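Local atomic coordinates of trehalose-6-phosphate phosphatase (Cryptococcus neoformans, PDB entry 5DX9), a protein that belongs to the trehalose-phosphatase family of the HAD clan and holds a magnesium ion and a glycan in its pocket. Residues I51-K56 with S300-I305; S114-I119 with D160-S165. One frame throughout, in Å; residues are numbered along the deposited sequence.

Contact 1 of 2, residues I51-K56 with S300-I305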
loop_
_atom_site.group_PDB
_atom_site.type_symbol
_atom_site.label_atom_id
_atom_site.label_comp_id
_atom_site.label_asym_id
_atom_site.label_seq_id
_atom_site.Cartn_x
_atom_site.Cartn_y
_atom_site.Cartn_z
ATOM N N ILE A 51 -10.596 -1.973 12.429
ATOM C CA ILE A 51 -9.412 -1.128 12.332
ATOM C C ILE A 51 -9.285 -0.226 13.554
ATOM O O ILE A 51 -8.181 0.043 14.026
ATOM C CB ILE A 51 -9.440 -0.250 11.063
ATOM C CG1 ILE A 51 -9.585 -1.118 9.811
ATOM C CG2 ILE A 51 -8.185 0.602 10.979
ATOM C CD1 ILE A 51 -8.383 -1.998 9.532
ATOM N N ALA A 52 -10.423 0.240 14.056
ATOM C CA ALA A 52 -10.450 1.094 15.236
ATOM C C ALA A 52 -9.849 0.378 16.439
ATOM O O ALA A 52 -8.956 0.905 17.103
ATOM C CB ALA A 52 -11.869 1.538 15.536
ATOM N N ALA A 53 -10.342 -0.828 16.709
ATOM C CA ALA A 53 -9.850 -1.639 17.818
ATOM C C ALA A 53 -8.352 -1.898 17.700
ATOM O O ALA A 53 -7.633 -1.890 18.699
ATOM C CB ALA A 53 -10.608 -2.953 17.888
ATOM N N LEU A 54 -7.889 -2.125 16.474
ATOM C CA LEU A 54 -6.474 -2.362 16.219
ATOM C C LEU A 54 -5.648 -1.127 16.555
ATOM O O LEU A 54 -4.530 -1.237 17.055
ATOM C CB LEU A 54 -6.244 -2.759 14.758
ATOM C CG LEU A 54 -6.862 -4.065 14.258
ATOM C CD1 LEU A 54 -6.426 -4.337 12.825
ATOM C CD2 LEU A 54 -6.481 -5.222 15.166
ATOM N N CYS A 55 -6.202 0.046 16.271
ATOM C CA CYS A 55 -5.531 1.304 16.579
ATOM C C CYS A 55 -5.561 1.590 18.080
ATOM O O CYS A 55 -4.636 2.192 18.625
ATOM C CB CYS A 55 -6.174 2.457 15.807
ATOM S SG CYS A 55 -5.930 2.383 14.016
ATOM N N LYS A 56 -6.631 1.150 18.736
ATOM C CA LYS A 56 -6.800 1.328 20.177
ATOM C C LYS A 56 -5.669 0.675 20.972
ATOM O O LYS A 56 -5.325 1.129 22.062
ATOM C CB LYS A 56 -8.150 0.756 20.619
ATOM C CG LYS A 56 -8.353 0.680 22.128
ATOM C CD LYS A 56 -8.898 1.983 22.700
ATOM C CE LYS A 56 -9.104 1.881 24.211
ATOM N NZ LYS A 56 -10.075 0.808 24.589
ATOM N N SER A 300 -12.319 -12.156 14.052
ATOM C CA SER A 300 -12.222 -13.376 14.842
ATOM C C SER A 300 -11.068 -13.254 15.820
ATOM O O SER A 300 -11.180 -13.642 16.982
ATOM C CB SER A 300 -12.033 -14.597 13.943
ATOM O OG SER A 300 -13.128 -14.746 13.058
ATOM N N LEU A 301 -9.962 -12.696 15.338
ATOM C CA LEU A 301 -8.783 -12.473 16.160
ATOM C C LEU A 301 -9.103 -11.546 17.328
ATOM O O LEU A 301 -8.755 -11.833 18.475
ATOM C CB LEU A 301 -7.648 -11.889 15.314
ATOM C CG LEU A 301 -6.362 -11.493 16.041
ATOM C CD1 LEU A 301 -5.892 -12.633 16.920
ATOM C CD2 LEU A 301 -5.272 -11.106 15.052
ATOM N N LEU A 302 -9.774 -10.439 17.027
ATOM C CA LEU A 302 -10.131 -9.453 18.042
ATOM C C LEU A 302 -11.030 -10.043 19.124
ATOM O O LEU A 302 -10.794 -9.832 20.314
ATOM C CB LEU A 302 -10.809 -8.248 17.390
ATOM C CG LEU A 302 -9.840 -7.318 16.657
ATOM C CD1 LEU A 302 -10.593 -6.316 15.801
ATOM C CD2 LEU A 302 -8.935 -6.614 17.656
ATOM N N GLU A 303 -12.058 -10.775 18.709
ATOM C CA GLU A 303 -12.946 -11.440 19.654
ATOM C C GLU A 303 -12.178 -12.359 20.603
ATOM O O GLU A 303 -12.441 -12.382 21.806
ATOM C CB GLU A 303 -14.016 -12.241 18.918
ATOM C CG GLU A 303 -14.476 -13.459 19.691
ATOM C CD GLU A 303 -15.981 -13.630 19.684
ATOM O OE1 GLU A 303 -16.664 -12.864 18.970
ATOM O OE2 GLU A 303 -16.477 -14.529 20.399
ATOM N N GLU A 304 -11.229 -13.112 20.057
ATOM C CA GLU A 304 -10.430 -14.028 20.864
ATOM C C GLU A 304 -9.587 -13.283 21.890
ATOM O O GLU A 304 -9.318 -13.804 22.969
ATOM C CB GLU A 304 -9.524 -14.884 19.981
ATOM C CG GLU A 304 -8.570 -15.761 20.779
ATOM C CD GLU A 304 -7.869 -16.795 19.927
ATOM O OE1 GLU A 304 -6.867 -17.375 20.401
ATOM O OE2 GLU A 304 -8.325 -17.033 18.787
ATOM N N ILE A 305 -9.163 -12.071 21.545
ATOM C CA ILE A 305 -8.404 -11.237 22.472
ATOM C C ILE A 305 -9.262 -10.828 23.666
ATOM O O ILE A 305 -8.762 -10.715 24.787
ATOM C CB ILE A 305 -7.860 -9.969 21.787
ATOM C CG1 ILE A 305 -6.813 -10.334 20.734
ATOM C CG2 ILE A 305 -7.253 -9.026 22.819
ATOM C CD1 ILE A 305 -5.486 -10.749 21.319
#
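L302 reaches out of helix 291-306 and sets both of its methyl branches against A53 and L54 of helix 45-56, joining its helix to one that packs, through L54 on strand 21-25, against the parallel strands of the Rossmann-like core of a HAD-clan protein. The contact is small, burying 134 Å² in all, and no hydrogen bond crosses it. The first bond of the L302 side chain points toward helix 45-56. Its CG lies beside the backbone N and opposite the carbonyl carbon (chi1 -75°), and from there the isobutyl group forks over A53. The CB of A53 is 4.0 Å from L302 CD1 and equally close to L302 CD2, so the short alanine methyl faces the fork of the leucine. Alanine suits this place because its side chain ends at CB, and the CA atoms of A53 and L302 can come within 7.8 Å of each other, the nearest CA pair of the two segments.

L54 comes in differently. Its first side-chain bond does not aim at the other helix, but its far end turns in toward L302, so that the two leucine side chains cross at about a right angle. This leucine also serves the interior: it touches L23 and F25 of strand 21-25, and its long branched side chain can meet that strand and helix 291-306 at once. Behind L302, the neighbouring L301 turns to F11, T12 and Y15 of helix 8-17, which gives helix 291-306 a second apolar face. Between the two crossed leucines, the point of touch is one methyl from each, L54 CD2 and L302 CD2, 3.8 Å apart.

Contact 2 of 2, residues S114-I119 with D160-S165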
loop_
_atom_site.group_PDB
_atom_site.type_symbol
_atom_site.label_atom_id
_atom_site.label_comp_id
_atom_site.label_asym_id
_atom_site.label_seq_id
_atom_site.Cartn_x
_atom_site.Cartn_y
_atom_site.Cartn_z
ATOM N N SER A 114 0.893 17.500 -16.447
ATOM C CA SER A 114 0.110 18.136 -17.504
ATOM C C SER A 114 0.036 17.242 -18.729
ATOM O O SER A 114 -1.030 17.056 -19.315
ATOM C CB SER A 114 0.710 19.490 -17.887
ATOM O OG SER A 114 0.749 20.361 -16.772
ATOM N N GLU A 115 1.184 16.689 -19.108
ATOM C CA GLU A 115 1.283 15.832 -20.281
ATOM C C GLU A 115 0.385 14.610 -20.142
ATOM O O GLU A 115 -0.308 14.227 -21.085
ATOM C CB GLU A 115 2.736 15.398 -20.503
ATOM C CG GLU A 115 3.713 16.558 -20.652
ATOM C CD GLU A 115 5.165 16.112 -20.669
ATOM O OE1 GLU A 115 5.518 15.176 -19.919
ATOM O OE2 GLU A 115 5.958 16.700 -21.432
ATOM N N VAL A 116 0.398 14.004 -18.959
ATOM C CA VAL A 116 -0.418 12.826 -18.699
ATOM C C VAL A 116 -1.897 13.177 -18.644
ATOM O O VAL A 116 -2.732 12.442 -19.173
ATOM C CB VAL A 116 -0.009 12.134 -17.386
ATOM C CG1 VAL A 116 -1.112 11.194 -16.907
ATOM C CG2 VAL A 116 1.301 11.384 -17.579
ATOM N N GLU A 117 -2.218 14.300 -18.004
ATOM C CA GLU A 117 -3.604 14.752 -17.913
ATOM C C GLU A 117 -4.186 14.990 -19.302
ATOM O O GLU A 117 -5.329 14.624 -19.579
ATOM C CB GLU A 117 -3.716 16.027 -17.070
ATOM C CG GLU A 117 -5.144 16.549 -16.954
ATOM C CD GLU A 117 -5.295 17.681 -15.948
ATOM O OE1 GLU A 117 -4.270 18.201 -15.455
ATOM O OE2 GLU A 117 -6.450 18.047 -15.645
ATOM N N GLU A 118 -3.386 15.599 -20.173
ATOM C CA GLU A 118 -3.817 15.878 -21.538
ATOM C C GLU A 118 -4.133 14.579 -22.274
ATOM O O GLU A 118 -5.128 14.487 -22.995
ATOM C CB GLU A 118 -2.747 16.672 -22.293
ATOM C CG GLU A 118 -3.099 16.954 -23.746
ATOM C CD GLU A 118 -1.954 17.590 -24.518
ATOM O OE1 GLU A 118 -2.170 17.978 -25.685
ATOM O OE2 GLU A 118 -0.840 17.702 -23.959
ATOM N N ILE A 119 -3.289 13.572 -22.078
ATOM C CA ILE A 119 -3.493 12.283 -22.723
ATOM C C ILE A 119 -4.774 11.611 -22.227
ATOM O O ILE A 119 -5.567 11.101 -23.022
ATOM C CB ILE A 119 -2.295 11.346 -22.487
ATOM C CG1 ILE A 119 -1.060 11.872 -23.223
ATOM C CG2 ILE A 119 -2.625 9.936 -22.949
ATOM C CD1 ILE A 119 0.186 11.030 -23.016
ATOM N N ASP A 160 -0.065 2.096 -24.753
ATOM C CA ASP A 160 0.964 2.107 -25.788
ATOM C C ASP A 160 1.519 3.506 -26.011
ATOM O O ASP A 160 2.719 3.673 -26.220
ATOM C CB ASP A 160 0.413 1.547 -27.100
ATOM C CG ASP A 160 0.161 0.055 -27.034
ATOM O OD1 ASP A 160 -0.176 -0.542 -28.079
ATOM O OD2 ASP A 160 0.309 -0.523 -25.935
ATOM N N LEU A 161 0.650 4.509 -25.964
ATOM C CA LEU A 161 1.094 5.890 -26.127
ATOM C C LEU A 161 1.950 6.343 -24.944
ATOM O O LEU A 161 2.996 6.967 -25.127
ATOM C CB LEU A 161 -0.096 6.837 -26.289
ATOM C CG LEU A 161 0.318 8.308 -26.400
ATOM C CD1 LEU A 161 0.971 8.573 -27.752
ATOM C CD2 LEU A 161 -0.851 9.259 -26.157
ATOM N N LEU A 162 1.495 6.034 -23.733
ATOM C CA LEU A 162 2.224 6.407 -22.529
ATOM C C LEU A 162 3.586 5.723 -22.471
ATOM O O LEU A 162 4.583 6.347 -22.118
ATOM C CB LEU A 162 1.412 6.065 -21.277
ATOM C CG LEU A 162 0.206 6.959 -20.982
ATOM C CD1 LEU A 162 -0.565 6.435 -19.786
ATOM C CD2 LEU A 162 0.643 8.396 -20.751
ATOM N N GLU A 163 3.622 4.442 -22.828
ATOM C CA GLU A 163 4.850 3.656 -22.751
ATOM C C GLU A 163 5.854 4.019 -23.839
ATOM O O GLU A 163 7.059 4.064 -23.588
ATOM C CB GLU A 163 4.535 2.159 -22.832
ATOM C CG GLU A 163 4.008 1.560 -21.541
ATOM C CD GLU A 163 5.000 1.666 -20.398
ATOM O OE1 GLU A 163 6.163 2.048 -20.646
ATOM O OE2 GLU A 163 4.617 1.364 -19.248
ATOM N N SER A 164 5.357 4.276 -25.044
ATOM C CA SER A 164 6.234 4.493 -26.189
ATOM C C SER A 164 6.798 5.911 -26.262
ATOM O O SER A 164 7.955 6.095 -26.633
ATOM C CB SER A 164 5.497 4.169 -27.494
ATOM O OG SER A 164 4.478 5.119 -27.764
ATOM N N SER A 165 5.993 6.910 -25.908
ATOM C CA SER A 165 6.389 8.296 -26.149
ATOM C C SER A 165 6.632 9.130 -24.890
ATOM O O SER A 165 7.249 10.190 -24.967
ATOM C CB SER A 165 5.334 9.001 -27.010
ATOM O OG SER A 165 4.218 9.407 -26.236
#
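I119 meets L161 and L162 where helix 112-125 packs against helix 148-166, and every direct contact between 114-119 and 160-165 is apolar. The side chains of I119 and L161 meet tip to tip, with I119 CD1 3.8 Å from L161 CD2; the CG2 branch of I119 reaches the same L161 CD2 at 3.7 Å. Against L162 the isoleucine slides past in the opposite direction, and I119 CD1 comes to 3.5 Å from L162 CD2. Its branched CB suits this place: with CG1 beside the backbone N (chi1 -68°) and CG2 beside the carbonyl carbon, both arms touch L161. V116, one turn earlier, adds a looser methyl contact of 4.4 Å from its CG2 to L162 CD2. V116 and L162 both also touch V183 of strand 180-185, so they face the sheet as well as each other.

No hydrogen bond crosses; in 160-165 two serines bond back to their own helix. S164 OG donates to D160 O at 2.8 Å and S165 OG to L161 O at 2.9 Å. Each carbonyl also takes the backbone N-H of the same serine, from the opposite face of its plane. Serine is short enough to fold back in this way.

Outside the contact itself, E115 forms a salt bridge with R170, just beyond helix 148-166.

The segment axes approach to 11.5 Å at 149°, a roughly antiparallel helix pair over a four-stranded antiparallel sheet, the layered alpha/beta form of a HAD cap domain.

From the N terminus the chain lays down strand 21-25 of the mixed core sheet and then helix 45-56, where the first half of contact 1 lies. It goes on through more of that sheet to helix 112-125, the strands 131-134 and 139-142, and helix 148-166, whose meeting with helix 112-125 closes the shorter loop at contact 2. The remaining cap strands follow, then the remaining core strands, with a small two-stranded sheet between them, until helix 291-306 returns to helix 45-56 and closes contact 1. The loop of contact 2 therefore falls wholly within that of contact 1. Their centres are 44 Å apart, on opposite sides of the chain's centre: one ties core helices, the other cap helices.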